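Local structure of polyhedrin (Simulium ubiquitum cypovirus, 5A9A) at residues A110-V121 with A155-P163. The protein binds UTP and probably forms the crystalline matrix of the polyhedra, the microcrystalline occlusion bodies in which this insect cypovirus is embedded. Residues are numbered along the deposited sequence; the frame is centred on the assembly and turned at random.
Sequences ANGNICWENVRV and ALGRFLYIP
Arg158 lies flat on Trp116, and that stack is the tightly packed part of this contact. The planes of guanidinium and indole are only 5° apart, with CZ of Arg158 3.6 Å from the centroid of the Trp116 five-membered ring, a cation-pi contact made over the face. Because the arginine chain runs extended from CG to NE, its methylenes are laid over the same face: CG sits 3.7 Å from the centroid of the six-membered ring in a CH-pi contact. Arg158 NH1 also donates to Gly147 O, which helps fix the rotation of the guanidinium. Ile114 O sits over the opposite face of the indole, offset toward the rim. The ring's NE1 donates to a water 3.0 Å away, which also lies within hydrogen-bonding reach of Gly112 O and Ala155 O, tying the turn after one strand to the start of the other.

Behind the stack the backbones pair as antiparallel strands. Ala110 and Arg158 form a hydrogen-bonded pair, in which Ala110 N to Arg158 O and Arg158 N to Ala110 O are both 3.0 Å, and Gly112 N adds a nearly straight 2.7 Å bond to Leu156 O just past the strand end. Asn111 faces Gly157 as a non-hydrogen-bonded pair.

Farther along, the contact thins: Val121 CG1 merely touches Leu160 CD2 at 4.1 Å and Ile162 CD1 at 4.0 Å, while Ala155 at the other end is exposed. Strand 157-163 is flanked by 105-111 and 151-152 in the six-stranded antiparallel sheet; the turn through Trp116 carries the chain into strand 120-124 of the second sheet, between 170-176 and 145-146, whose Phe175 and Tyr145 pack around Val121.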
loop_
_atom_site.group_PDB
_atom_site.type_symbol
_atom_site.label_atom_id
_atom_site.label_comp_id
_atom_site.label_asym_id
_atom_site.label_seq_id
_atom_site.Cartn_x
_atom_site.Cartn_y
_atom_site.Cartn_z
ATOM N N ALA A 110 9.663 18.605 2.617
ATOM C CA ALA A 110 8.712 18.142 3.623
ATOM C C ALA A 110 8.021 19.334 4.272
ATOM O O ALA A 110 8.678 20.244 4.775
ATOM C CB ALA A 110 9.419 17.302 4.670
ATOM N N ASN A 111 6.692 19.321 4.265
ATOM C CA ASN A 111 5.926 20.481 4.702
ATOM C C ASN A 111 4.768 20.125 5.623
ATOM O O ASN A 111 4.052 19.151 5.389
ATOM C CB ASN A 111 5.385 21.230 3.488
ATOM C CG ASN A 111 6.460 21.531 2.469
ATOM O OD1 ASN A 111 7.032 22.620 2.456
ATOM N ND2 ASN A 111 6.747 20.559 1.606
ATOM N N GLY A 112 4.591 20.931 6.665
ATOM C CA GLY A 112 3.482 20.764 7.583
ATOM C C GLY A 112 3.920 20.640 9.029
ATOM O O GLY A 112 5.092 20.827 9.367
ATOM N N ASN A 113 2.956 20.317 9.882
ATOM C CA ASN A 113 3.185 20.158 11.309
ATOM C C ASN A 113 3.863 18.819 11.588
ATOM O O ASN A 113 3.224 17.872 12.048
ATOM C CB ASN A 113 1.844 20.240 12.038
ATOM C CG ASN A 113 1.988 20.201 13.536
ATOM O OD1 ASN A 113 3.010 20.614 14.088
ATOM N ND2 ASN A 113 0.955 19.710 14.213
ATOM N N ILE A 114 5.162 18.757 11.304
ATOM C CA ILE A 114 5.910 17.506 11.344
ATOM C C ILE A 114 6.835 17.425 12.558
ATOM O O ILE A 114 7.516 18.393 12.902
ATOM C CB ILE A 114 6.747 17.347 10.055
ATOM C CG1 ILE A 114 5.814 17.178 8.853
ATOM C CG2 ILE A 114 7.700 16.163 10.168
ATOM C CD1 ILE A 114 6.493 17.339 7.510
ATOM N N CYS A 115 6.848 16.263 13.207
ATOM C CA CYS A 115 7.749 16.023 14.328
ATOM C C CYS A 115 9.146 15.746 13.787
ATOM O O CYS A 115 9.514 14.596 13.543
ATOM C CB CYS A 115 7.269 14.835 15.164
ATOM S SG CYS A 115 8.263 14.530 16.646
ATOM N N TRP A 116 9.919 16.811 13.606
ATOM C CA TRP A 116 11.207 16.720 12.935
ATOM C C TRP A 116 12.160 15.780 13.660
ATOM O O TRP A 116 12.994 15.128 13.035
ATOM C CB TRP A 116 11.810 18.118 12.795
ATOM C CG TRP A 116 10.946 19.010 11.970
ATOM C CD1 TRP A 116 10.213 20.078 12.399
ATOM C CD2 TRP A 116 10.697 18.887 10.566
ATOM N NE1 TRP A 116 9.530 20.634 11.343
ATOM C CE2 TRP A 116 9.809 19.919 10.207
ATOM C CE3 TRP A 116 11.142 18.003 9.576
ATOM C CZ2 TRP A 116 9.363 20.101 8.895
ATOM C CZ3 TRP A 116 10.692 18.176 8.277
ATOM C CH2 TRP A 116 9.814 19.221 7.947
ATOM N N GLU A 117 12.022 15.707 14.978
ATOM C CA GLU A 117 12.813 14.789 15.789
ATOM C C GLU A 117 12.623 13.332 15.357
ATOM O O GLU A 117 13.546 12.523 15.452
ATOM C CB GLU A 117 12.433 14.952 17.263
ATOM C CG GLU A 117 12.650 13.718 18.116
ATOM C CD GLU A 117 12.195 13.922 19.550
ATOM O OE1 GLU A 117 11.527 14.943 19.824
ATOM O OE2 GLU A 117 12.498 13.059 20.400
ATOM N N ASN A 118 11.426 13.001 14.882
ATOM C CA ASN A 118 11.095 11.620 14.541
ATOM C C ASN A 118 11.138 11.330 13.044
ATOM O O ASN A 118 10.824 10.220 12.610
ATOM C CB ASN A 118 9.719 11.255 15.102
ATOM C CG ASN A 118 9.762 10.931 16.582
ATOM O OD1 ASN A 118 10.786 11.120 17.238
ATOM N ND2 ASN A 118 8.651 10.439 17.115
ATOM N N VAL A 119 11.522 12.328 12.258
ATOM C CA VAL A 119 11.682 12.144 10.822
ATOM C C VAL A 119 12.845 11.199 10.525
ATOM O O VAL A 119 13.906 11.280 11.150
ATOM C CB VAL A 119 11.923 13.494 10.109
ATOM C CG1 VAL A 119 12.461 13.277 8.699
ATOM C CG2 VAL A 119 10.641 14.311 10.077
ATOM N N ARG A 120 12.629 10.295 9.576
ATOM C CA ARG A 120 13.682 9.408 9.103
ATOM C C ARG A 120 13.672 9.384 7.582
ATOM O O ARG A 120 12.636 9.131 6.970
ATOM C CB ARG A 120 13.477 7.982 9.621
ATOM C CG ARG A 120 13.408 7.842 11.137
ATOM C CD ARG A 120 14.744 8.117 11.808
ATOM N NE ARG A 120 14.695 7.818 13.238
ATOM C CZ ARG A 120 14.409 8.706 14.187
ATOM N NH1 ARG A 120 14.154 9.971 13.871
ATOM N NH2 ARG A 120 14.384 8.331 15.459
ATOM N N VAL A 121 14.821 9.665 6.979
ATOM C CA VAL A 121 15.003 9.504 5.542
ATOM C C VAL A 121 16.277 8.708 5.326
ATOM O O VAL A 121 17.363 9.142 5.706
ATOM C CB VAL A 121 15.111 10.852 4.811
ATOM C CG1 VAL A 121 15.398 10.629 3.330
ATOM C CG2 VAL A 121 13.838 11.667 4.994
ATOM N N ALA A 155 9.083 27.624 9.575
ATOM C CA ALA A 155 8.470 26.810 10.612
ATOM C C ALA A 155 7.610 25.705 10.003
ATOM O O ALA A 155 7.267 24.734 10.680
ATOM C CB ALA A 155 7.633 27.687 11.529
ATOM N N LEU A 156 7.267 25.848 8.725
ATOM C CA LEU A 156 6.382 24.893 8.057
ATOM C C LEU A 156 7.108 23.868 7.186
ATOM O O LEU A 156 6.568 22.791 6.916
ATOM C CB LEU A 156 5.367 25.627 7.177
ATOM C CG LEU A 156 3.975 25.901 7.744
ATOM C CD1 LEU A 156 3.057 26.331 6.611
ATOM C CD2 LEU A 156 3.409 24.676 8.445
ATOM N N GLY A 157 8.314 24.190 6.731
ATOM C CA GLY A 157 8.957 23.362 5.727
ATOM C C GLY A 157 10.463 23.253 5.821
ATOM O O GLY A 157 11.153 24.220 6.152
ATOM N N ARG A 158 10.968 22.061 5.513
ATOM C CA ARG A 158 12.404 21.821 5.430
ATOM C C ARG A 158 12.715 21.064 4.144
ATOM O O ARG A 158 11.840 20.404 3.586
ATOM C CB ARG A 158 12.893 21.043 6.653
ATOM C CG ARG A 158 12.520 21.703 7.970
ATOM C CD ARG A 158 13.319 21.149 9.137
ATOM N NE ARG A 158 12.948 21.797 10.393
ATOM C CZ ARG A 158 13.425 21.457 11.587
ATOM N NH1 ARG A 158 14.300 20.466 11.704
ATOM N NH2 ARG A 158 13.022 22.112 12.667
ATOM N N PHE A 159 13.963 21.158 3.693
ATOM C CA PHE A 159 14.346 20.707 2.360
ATOM C C PHE A 159 15.666 19.939 2.434
ATOM O O PHE A 159 16.630 20.411 3.040
ATOM C CB PHE A 159 14.481 21.932 1.450
ATOM C CG PHE A 159 14.605 21.610 -0.011
ATOM C CD1 PHE A 159 13.485 21.310 -0.768
ATOM C CD2 PHE A 159 15.838 21.637 -0.633
ATOM C CE1 PHE A 159 13.599 21.028 -2.120
ATOM C CE2 PHE A 159 15.958 21.358 -1.981
ATOM C CZ PHE A 159 14.838 21.053 -2.726
ATOM N N LEU A 160 15.706 18.756 1.826
ATOM C CA LEU A 160 16.893 17.903 1.894
ATOM C C LEU A 160 17.410 17.540 0.505
ATOM O O LEU A 160 16.636 17.166 -0.377
ATOM C CB LEU A 160 16.582 16.623 2.672
ATOM C CG LEU A 160 17.737 15.636 2.852
ATOM C CD1 LEU A 160 18.776 16.189 3.818
ATOM C CD2 LEU A 160 17.216 14.298 3.346
ATOM N N TYR A 161 18.723 17.646 0.322
ATOM C CA TYR A 161 19.369 17.220 -0.916
ATOM C C TYR A 161 20.176 15.947 -0.681
ATOM O O TYR A 161 20.948 15.856 0.273
ATOM C CB TYR A 161 20.286 18.322 -1.456
ATOM C CG TYR A 161 21.017 17.937 -2.725
ATOM C CD1 TYR A 161 22.253 17.306 -2.673
ATOM C CD2 TYR A 161 20.465 18.194 -3.973
ATOM C CE1 TYR A 161 22.924 16.954 -3.829
ATOM C CE2 TYR A 161 21.126 17.842 -5.133
ATOM C CZ TYR A 161 22.353 17.221 -5.056
ATOM O OH TYR A 161 23.014 16.866 -6.209
ATOM N N ILE A 162 19.989 14.963 -1.555
ATOM C CA ILE A 162 20.717 13.706 -1.451
ATOM C C ILE A 162 21.400 13.382 -2.772
ATOM O O ILE A 162 20.731 13.102 -3.762
ATOM C CB ILE A 162 19.777 12.536 -1.096
ATOM C CG1 ILE A 162 19.025 12.831 0.201
ATOM C CG2 ILE A 162 20.565 11.241 -0.977
ATOM C CD1 ILE A 162 18.064 11.732 0.609
ATOM N N PRO A 163 22.737 13.417 -2.795
ATOM C CA PRO A 163 23.416 12.993 -4.020
ATOM C C PRO A 163 23.410 11.477 -4.152
ATOM O O PRO A 163 23.618 10.774 -3.164
ATOM C CB PRO A 163 24.843 13.501 -3.820
ATOM C CG PRO A 163 25.032 13.499 -2.346
ATOM C CD PRO A 163 23.688 13.834 -1.749
HETATM O O HOH W 1 6.939 22.158 11.113
#